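Local coordinates for uncharacterized protein (Bacteroides ovatus, PDB 3NQK) that is of unknown function, but is built largely of beta-sheet, with an E-set-like N-terminal region followed by a BT_3044-like C-terminal region, at residues A[86-91]-A[112-117]; A[167-172]-A[187-192]. All coordinates share one frame; numbering follows the deposited sequence.

How the interactions relate
Interaction 1 (86-91 with 112-117) and interaction 2 (167-172 with 187-192) sit on opposite sides of the chain's centre, their centres about 13 and 17 Å from it. Those two centres are about 29 Å apart and the nearest atoms about 11 Å, so neither contact touches the other. Along the chain they follow in series, the first in the DUF4973 region and the second in the BT_3044-like C-terminal region. Both lack a hydrogen bond between their segments, and in both a selenomethionine methyl makes the closest side-chain contact: with an aromatic ring in interaction 1, with an arginine's CG methylene in interaction 2. With the function unknown, neither can be assigned to an active site or ligand pocket.

Interaction 1 of 2, residues A[86-91]-A[112-117]; sequences TEMEED and IDFNLQ
Asp91 and Asn115 mark the closest backbone approach, with CA atoms 7.6 Å apart, and no hydrogen bond joins the segments. Side chains make the join, chiefly that of Met88, a selenomethionine. Its CG stands anti to the backbone N (chi1 -170°) and the chain beyond is extended, which carries SE and CE across to Phe114. There CE lies 3.5 Å from Phe114 CD1 and SE 3.6 Å from Phe114 CE1. SE is 4.8 Å from the Phe114 ring centroid and 67° off its normal, an oblique Met-aromatic contact. Met88 follows strand 86-87 and keeps a backbone hydrogen bond to Val126 of strand 125-133, so its side chain reaches from that sheet to the one containing 107-115, consistent with a sandwich-like core in an E-set relative. Val154 of strand 149-157 touches both Met88 and Phe114. Within its own strand, Ile112 CG2 packs 3.6 Å above one face of the Phe114 ring, toward its rim. Were Phe114 cut back to an alanine, the selenium and methyl of Met88 would probably lose their aromatic partner and a gap would open beside Val154. Leu116 adds a lighter touch, its CD2 4.1 Å from Met88 CE.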
ATOM      1  N   THR A  86     -14.639  -8.418 -23.744  1.00 39.91           N
ATOM      2  CA  THR A  86     -15.031  -9.796 -23.694  1.00 39.87           C
ATOM      3  C   THR A  86     -15.164 -10.258 -22.257  1.00 41.11           C
ATOM      4  O   THR A  86     -14.299 -10.016 -21.445  1.00 38.29           O
ATOM      5  CB  THR A  86     -14.036 -10.646 -24.407  1.00 40.28           C
ATOM      6  OG1 THR A  86     -13.928 -10.198 -25.762  1.00 40.66           O
ATOM      7  CG2 THR A  86     -14.467 -12.127 -24.381  1.00 33.50           C
ATOM      8  N   GLU A  87     -16.288 -10.897 -21.947  1.00 45.34           N
ATOM      9  CA  GLU A  87     -16.550 -11.345 -20.597  1.00 46.93           C
ATOM     10  C   GLU A  87     -15.493 -12.328 -20.175  1.00 46.99           C
ATOM     11  O   GLU A  87     -15.184 -13.233 -20.899  1.00 47.75           O
ATOM     12  CB  GLU A  87     -17.924 -11.984 -20.504  1.00 47.49           C
ATOM     13  CG  GLU A  87     -18.285 -12.446 -19.097  1.00 48.53           C
ATOM     14  CD  GLU A  87     -19.632 -13.137 -19.034  1.00 54.22           C
ATOM     15  OE1 GLU A  87     -20.472 -12.900 -19.933  1.00 62.11           O
ATOM     16  OE2 GLU A  87     -19.860 -13.896 -18.071  1.00 51.74           O
HETATM   17  N   MSE A  88     -14.906 -12.113 -19.009  1.00 49.20           N
HETATM   18  CA  MSE A  88     -13.878 -13.004 -18.521  1.00 51.44           C
HETATM   19  C   MSE A  88     -14.407 -14.422 -18.361  1.00 54.10           C
HETATM   20  O   MSE A  88     -15.570 -14.636 -17.976  1.00 53.62           O
HETATM   21  CB  MSE A  88     -13.336 -12.518 -17.206  1.00 52.58           C
HETATM   22  CG  MSE A  88     -12.119 -13.246 -16.777  1.00 56.06           C
HETATM   23 SE   MSE A  88     -11.036 -12.142 -15.697  0.75 54.91          SE
HETATM   24  CE  MSE A  88      -9.481 -13.276 -15.524  1.00 62.44           C
ATOM     25  N   GLU A  89     -13.541 -15.388 -18.647  1.00 57.35           N
ATOM     26  CA  GLU A  89     -13.919 -16.799 -18.647  1.00 60.05           C
ATOM     27  C   GLU A  89     -14.144 -17.281 -17.225  1.00 59.40           C
ATOM     28  O   GLU A  89     -13.426 -16.887 -16.319  1.00 59.57           O
ATOM     29  CB  GLU A  89     -12.814 -17.641 -19.338  1.00 61.79           C
ATOM     30  CG  GLU A  89     -12.581 -17.287 -20.840  1.00 65.99           C
ATOM     31  CD  GLU A  89     -11.268 -17.892 -21.420  1.00 73.30           C
ATOM     32  OE1 GLU A  89     -10.168 -17.651 -20.835  1.00 64.36           O
ATOM     33  OE2 GLU A  89     -11.342 -18.543 -22.491  1.00 68.10           O
ATOM     34  N   GLU A  90     -15.127 -18.153 -17.037  1.00 60.90           N
ATOM     35  CA  GLU A  90     -15.467 -18.655 -15.690  1.00 63.78           C
ATOM     36  C   GLU A  90     -14.336 -19.457 -15.038  1.00 62.29           C
ATOM     37  O   GLU A  90     -14.244 -19.520 -13.822  1.00 62.38           O
ATOM     38  CB  GLU A  90     -16.738 -19.501 -15.740  1.00 67.09           C
ATOM     39  CG  GLU A  90     -17.991 -18.702 -16.171  1.00 78.43           C
ATOM     40  CD  GLU A  90     -19.285 -19.531 -16.127  1.00 90.42           C
ATOM     41  OE1 GLU A  90     -19.243 -20.697 -15.657  1.00 95.81           O
ATOM     42  OE2 GLU A  90     -20.340 -19.007 -16.562  1.00 90.22           O
ATOM     43  N   ASP A  91     -13.474 -20.048 -15.848  1.00 62.94           N
ATOM     44  CA  ASP A  91     -12.370 -20.842 -15.320  1.00 64.84           C
ATOM     45  C   ASP A  91     -11.211 -19.964 -14.834  1.00 62.70           C
ATOM     46  O   ASP A  91     -10.272 -20.465 -14.224  1.00 63.65           O
ATOM     47  CB  ASP A  91     -11.874 -21.861 -16.380  1.00 67.01           C
ATOM     48  CG  ASP A  91     -11.213 -21.185 -17.615  1.00 72.84           C
ATOM     49  OD1 ASP A  91     -10.085 -20.649 -17.487  1.00 66.48           O
ATOM     50  OD2 ASP A  91     -11.785 -21.290 -18.729  1.00 85.68           O
ATOM     51  N   ILE A 112     -11.489 -11.454  -4.842  1.00 42.56           N
ATOM     52  CA  ILE A 112     -11.572 -12.082  -6.142  1.00 40.55           C
ATOM     53  C   ILE A 112     -10.273 -12.795  -6.406  1.00 41.36           C
ATOM     54  O   ILE A 112      -9.228 -12.161  -6.494  1.00 40.23           O
ATOM     55  CB  ILE A 112     -11.767 -11.045  -7.263  1.00 40.32           C
ATOM     56  CG1 ILE A 112     -12.979 -10.166  -6.995  1.00 41.27           C
ATOM     57  CG2 ILE A 112     -11.923 -11.730  -8.587  1.00 36.72           C
ATOM     58  CD1 ILE A 112     -13.262  -9.171  -8.130  1.00 35.58           C
ATOM     59  N   ASP A 113     -10.345 -14.111  -6.567  1.00 44.06           N
ATOM     60  CA  ASP A 113      -9.167 -14.945  -6.808  1.00 47.87           C
ATOM     61  C   ASP A 113      -9.032 -15.322  -8.297  1.00 47.85           C
ATOM     62  O   ASP A 113      -9.842 -16.075  -8.841  1.00 48.66           O
ATOM     63  CB  ASP A 113      -9.239 -16.232  -5.938  1.00 50.44           C
ATOM     64  CG  ASP A 113      -9.076 -15.943  -4.456  1.00 57.31           C
ATOM     65  OD1 ASP A 113      -8.290 -15.032  -4.108  1.00 65.62           O
ATOM     66  OD2 ASP A 113      -9.735 -16.616  -3.639  1.00 62.69           O
ATOM     67  N   PHE A 114      -7.973 -14.839  -8.925  1.00 48.65           N
ATOM     68  CA  PHE A 114      -7.754 -15.074 -10.341  1.00 47.91           C
ATOM     69  C   PHE A 114      -6.762 -16.194 -10.578  1.00 50.12           C
ATOM     70  O   PHE A 114      -5.779 -16.352  -9.824  1.00 48.83           O
ATOM     71  CB  PHE A 114      -7.223 -13.801 -11.019  1.00 46.15           C
ATOM     72  CG  PHE A 114      -8.247 -12.705 -11.160  1.00 41.13           C
ATOM     73  CD1 PHE A 114      -9.274 -12.813 -12.077  1.00 42.67           C
ATOM     74  CD2 PHE A 114      -8.133 -11.538 -10.434  1.00 41.70           C
ATOM     75  CE1 PHE A 114     -10.204 -11.790 -12.226  1.00 45.46           C
ATOM     76  CE2 PHE A 114      -9.063 -10.505 -10.587  1.00 43.68           C
ATOM     77  CZ  PHE A 114     -10.094 -10.641 -11.470  1.00 41.67           C
ATOM     78  N   ASN A 115      -7.021 -16.972 -11.627  1.00 52.36           N
ATOM     79  CA  ASN A 115      -6.061 -17.936 -12.148  1.00 56.06           C
ATOM     80  C   ASN A 115      -5.727 -17.534 -13.580  1.00 54.45           C
ATOM     81  O   ASN A 115      -6.458 -17.862 -14.526  1.00 54.78           O
ATOM     82  CB  ASN A 115      -6.628 -19.350 -12.120  1.00 59.62           C
ATOM     83  CG  ASN A 115      -5.660 -20.376 -12.714  1.00 69.48           C
ATOM     84  OD1 ASN A 115      -4.502 -20.472 -12.294  1.00 82.98           O
ATOM     85  ND2 ASN A 115      -6.127 -21.131 -13.705  1.00 78.14           N
ATOM     86  N   LEU A 116      -4.634 -16.808 -13.736  1.00 52.57           N
ATOM     87  CA  LEU A 116      -4.310 -16.179 -15.011  1.00 49.23           C
ATOM     88  C   LEU A 116      -3.520 -17.079 -15.965  1.00 48.00           C
ATOM     89  O   LEU A 116      -3.260 -16.696 -17.096  1.00 46.39           O
ATOM     90  CB  LEU A 116      -3.527 -14.881 -14.759  1.00 48.01           C
ATOM     91  CG  LEU A 116      -4.262 -13.823 -13.934  1.00 41.06           C
ATOM     92  CD1 LEU A 116      -3.347 -12.645 -13.607  1.00 35.72           C
ATOM     93  CD2 LEU A 116      -5.481 -13.352 -14.663  1.00 40.92           C
ATOM     94  N   GLN A 117      -3.164 -18.276 -15.524  1.00 49.45           N
ATOM     95  CA  GLN A 117      -2.342 -19.162 -16.350  1.00 51.09           C
ATOM     96  C   GLN A 117      -2.937 -19.350 -17.737  1.00 49.47           C
ATOM     97  O   GLN A 117      -4.114 -19.678 -17.878  1.00 48.96           O
ATOM     98  CB  GLN A 117      -2.166 -20.516 -15.681  1.00 55.66           C
ATOM     99  CG  GLN A 117      -1.080 -21.384 -16.335  1.00 63.46           C
ATOM    100  CD  GLN A 117      -0.811 -22.641 -15.565  1.00 75.44           C
ATOM    101  OE1 GLN A 117      -0.932 -22.672 -14.334  1.00 82.44           O
ATOM    102  NE2 GLN A 117      -0.441 -23.698 -16.275  1.00 86.21           N
TER

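Interaction 2 of 2, residues A[167-172]-A[187-192]; sequences SSMKVY and DKRTGY
Arg189, whose stem meets Met169, has its guanidinium gripped from outside both segments: NH2 donates to the carbonyl oxygen of Tyr202 and NH1 to that of Ile206. Glu208 stands farther off, its OE2 forming a long, weak ion pair with NE while also accepting a hydrogen bond from the backbone N of Thr190. Nearer the backbone, Arg189 CG meets Met169 CE at 4.1 Å. The two side chains cross at about a right angle. In Met169, a selenomethionine, the chain runs straight through SE and then bends at chi3 (71°), turning the methyl onto the arginine; Arg189 is itself folded at chi2 and chi3. The backbones start close, with the CA atoms of Ser167 and Asp187 5.0 Å apart, but the 4.0 Å from Ser167 N to Asp187 O makes no hydrogen bond. They then diverge: the CA atoms of Met169 and Arg189 are 9.8 Å apart. Strand 188-193 pairs with 162-165 and strand 169-175 with 178-184 and 292-307, so they are not direct neighbours in the antiparallel sheet of the BT_3044-like region. Val296 and Leu205 also touch Met169. The chemistry implies two roles along one side chain: the carbonyls of Tyr202 and Ile206 take up NH2 and NH1 and probably fix the guanidinium of this buried residue, while its CG methylene offers the selenomethionine methyl an apolar contact.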
ATOM      1  N   SER A 167       9.484   5.071 -30.560  1.00 39.52           N
ATOM      2  CA  SER A 167       9.957   6.092 -31.499  1.00 39.70           C
ATOM      3  C   SER A 167      11.262   5.720 -32.181  1.00 41.91           C
ATOM      4  O   SER A 167      11.597   6.292 -33.213  1.00 42.80           O
ATOM      5  CB  SER A 167      10.102   7.456 -30.798  1.00 40.10           C
ATOM      6  OG  SER A 167      10.886   7.363 -29.625  1.00 40.12           O
ATOM      7  N   SER A 168      12.010   4.773 -31.604  1.00 43.78           N
ATOM      8  CA  SER A 168      13.296   4.352 -32.199  1.00 46.07           C
ATOM      9  C   SER A 168      13.172   3.063 -32.989  1.00 44.84           C
ATOM     10  O   SER A 168      14.183   2.492 -33.405  1.00 46.17           O
ATOM     11  CB  SER A 168      14.369   4.186 -31.122  1.00 46.32           C
ATOM     12  OG  SER A 168      14.870   5.435 -30.712  1.00 51.28           O
HETATM   13  N   MSE A 169      11.943   2.577 -33.164  1.00 42.89           N
HETATM   14  CA  MSE A 169      11.714   1.352 -33.939  1.00 41.52           C
HETATM   15  C   MSE A 169      11.356   1.726 -35.350  1.00 40.24           C
HETATM   16  O   MSE A 169      10.330   2.379 -35.591  1.00 41.93           O
HETATM   17  CB  MSE A 169      10.590   0.508 -33.333  1.00 39.83           C
HETATM   18  CG  MSE A 169      10.370  -0.805 -34.074  1.00 43.10           C
HETATM   19 SE   MSE A 169       8.860  -1.782 -33.459  0.75 40.30          SE
HETATM   20  CE  MSE A 169       7.492  -0.602 -34.183  1.00 31.38           C
ATOM     21  N   LYS A 170      12.196   1.331 -36.286  1.00 38.85           N
ATOM     22  CA  LYS A 170      11.979   1.652 -37.683  1.00 39.36           C
ATOM     23  C   LYS A 170      11.448   0.453 -38.445  1.00 39.18           C
ATOM     24  O   LYS A 170      11.896  -0.690 -38.236  1.00 40.89           O
ATOM     25  CB  LYS A 170      13.269   2.146 -38.317  1.00 41.38           C
ATOM     26  CG  LYS A 170      13.741   3.531 -37.808  1.00 43.80           C
ATOM     27  CD  LYS A 170      14.876   4.051 -38.662  1.00 50.84           C
ATOM     28  CE  LYS A 170      15.176   5.504 -38.388  1.00 56.85           C
ATOM     29  NZ  LYS A 170      15.985   6.094 -39.506  1.00 61.40           N
ATOM     30  N   VAL A 171      10.498   0.706 -39.334  1.00 37.57           N
ATOM     31  CA  VAL A 171       9.915  -0.345 -40.135  1.00 36.55           C
ATOM     32  C   VAL A 171      10.072  -0.043 -41.626  1.00 37.24           C
ATOM     33  O   VAL A 171       9.483   0.898 -42.158  1.00 39.30           O
ATOM     34  CB  VAL A 171       8.473  -0.525 -39.786  1.00 36.73           C
ATOM     35  CG1 VAL A 171       7.842  -1.578 -40.675  1.00 37.36           C
ATOM     36  CG2 VAL A 171       8.343  -0.910 -38.290  1.00 32.43           C
ATOM     37  N   TYR A 172      10.908  -0.823 -42.280  1.00 38.88           N
ATOM     38  CA  TYR A 172      11.206  -0.624 -43.697  1.00 37.77           C
ATOM     39  C   TYR A 172      10.419  -1.595 -44.557  1.00 37.96           C
ATOM     40  O   TYR A 172      10.343  -2.779 -44.249  1.00 37.76           O
ATOM     41  CB  TYR A 172      12.687  -0.851 -43.954  1.00 37.48           C
ATOM     42  CG  TYR A 172      13.628  -0.030 -43.085  1.00 40.66           C
ATOM     43  CD1 TYR A 172      14.049  -0.501 -41.844  1.00 40.07           C
ATOM     44  CD2 TYR A 172      14.158   1.182 -43.544  1.00 40.28           C
ATOM     45  CE1 TYR A 172      14.952   0.218 -41.069  1.00 43.16           C
ATOM     46  CE2 TYR A 172      15.049   1.913 -42.770  1.00 47.76           C
ATOM     47  CZ  TYR A 172      15.444   1.422 -41.531  1.00 48.33           C
ATOM     48  OH  TYR A 172      16.320   2.139 -40.758  1.00 58.72           O
ATOM     49  N   ASP A 187       4.509   5.922 -32.348  1.00 39.35           N
ATOM     50  CA  ASP A 187       5.005   6.429 -31.083  1.00 41.73           C
ATOM     51  C   ASP A 187       5.021   5.386 -29.939  1.00 38.19           C
ATOM     52  O   ASP A 187       5.788   5.519 -29.018  1.00 37.42           O
ATOM     53  CB  ASP A 187       4.254   7.723 -30.669  1.00 43.21           C
ATOM     54  CG  ASP A 187       2.757   7.543 -30.613  1.00 52.14           C
ATOM     55  OD1 ASP A 187       2.285   6.379 -30.695  1.00 50.15           O
ATOM     56  OD2 ASP A 187       2.042   8.579 -30.506  1.00 62.97           O
ATOM     57  N   LYS A 188       4.224   4.326 -30.046  1.00 37.63           N
ATOM     58  CA  LYS A 188       4.161   3.323 -28.966  1.00 37.93           C
ATOM     59  C   LYS A 188       3.629   1.958 -29.435  1.00 37.19           C
ATOM     60  O   LYS A 188       2.887   1.873 -30.406  1.00 38.37           O
ATOM     61  CB  LYS A 188       3.265   3.833 -27.843  1.00 36.85           C
ATOM     62  CG  LYS A 188       1.770   3.837 -28.218  1.00 43.69           C
ATOM     63  CD  LYS A 188       0.912   4.574 -27.183  1.00 51.67           C
ATOM     64  CE  LYS A 188      -0.558   4.681 -27.636  1.00 53.20           C
ATOM     65  NZ  LYS A 188      -1.361   5.485 -26.668  1.00 57.88           N
ATOM     66  N   ARG A 189       3.982   0.906 -28.690  1.00 34.58           N
ATOM     67  CA  ARG A 189       3.476  -0.439 -28.938  1.00 34.67           C
ATOM     68  C   ARG A 189       3.199  -1.104 -27.606  1.00 37.89           C
ATOM     69  O   ARG A 189       3.943  -0.905 -26.638  1.00 41.36           O
ATOM     70  CB  ARG A 189       4.496  -1.280 -29.715  1.00 36.52           C
ATOM     71  CG  ARG A 189       4.826  -0.779 -31.129  1.00 31.74           C
ATOM     72  CD  ARG A 189       3.608  -0.825 -32.050  1.00 35.88           C
ATOM     73  NE  ARG A 189       3.250  -2.194 -32.431  1.00 36.96           N
ATOM     74  CZ  ARG A 189       2.235  -2.503 -33.230  1.00 34.28           C
ATOM     75  NH1 ARG A 189       1.450  -1.556 -33.710  1.00 36.22           N
ATOM     76  NH2 ARG A 189       2.001  -3.760 -33.543  1.00 38.42           N
ATOM     77  N   THR A 190       2.152  -1.913 -27.550  1.00 37.08           N
ATOM     78  CA  THR A 190       1.767  -2.539 -26.315  1.00 36.28           C
ATOM     79  C   THR A 190       2.343  -3.927 -26.194  1.00 35.90           C
ATOM     80  O   THR A 190       2.227  -4.745 -27.107  1.00 35.63           O
ATOM     81  CB  THR A 190       0.253  -2.627 -26.192  1.00 40.57           C
ATOM     82  OG1 THR A 190      -0.320  -1.328 -26.401  1.00 43.31           O
ATOM     83  CG2 THR A 190      -0.148  -3.154 -24.796  1.00 36.58           C
ATOM     84  N   GLY A 191       3.016  -4.175 -25.072  1.00 36.02           N
ATOM     85  CA  GLY A 191       3.519  -5.502 -24.739  1.00 33.94           C
ATOM     86  C   GLY A 191       2.585  -6.143 -23.733  1.00 34.83           C
ATOM     87  O   GLY A 191       2.385  -5.610 -22.634  1.00 34.51           O
ATOM     88  N   TYR A 192       1.996  -7.274 -24.117  1.00 35.00           N
ATOM     89  CA  TYR A 192       0.976  -7.947 -23.308  1.00 35.75           C
ATOM     90  C   TYR A 192       1.564  -9.117 -22.550  1.00 33.44           C
ATOM     91  O   TYR A 192       2.447  -9.776 -23.036  1.00 38.01           O
ATOM     92  CB  TYR A 192      -0.153  -8.454 -24.210  1.00 37.51           C
ATOM     93  CG  TYR A 192      -0.793  -7.391 -25.098  1.00 39.30           C
ATOM     94  CD1 TYR A 192      -0.227  -7.047 -26.329  1.00 41.66           C
ATOM     95  CD2 TYR A 192      -1.985  -6.777 -24.734  1.00 41.05           C
ATOM     96  CE1 TYR A 192      -0.830  -6.088 -27.178  1.00 41.43           C
ATOM     97  CE2 TYR A 192      -2.602  -5.806 -25.576  1.00 50.59           C
ATOM     98  CZ  TYR A 192      -2.013  -5.482 -26.797  1.00 50.36           C
ATOM     99  OH  TYR A 192      -2.605  -4.558 -27.626  1.00 50.69           O
TER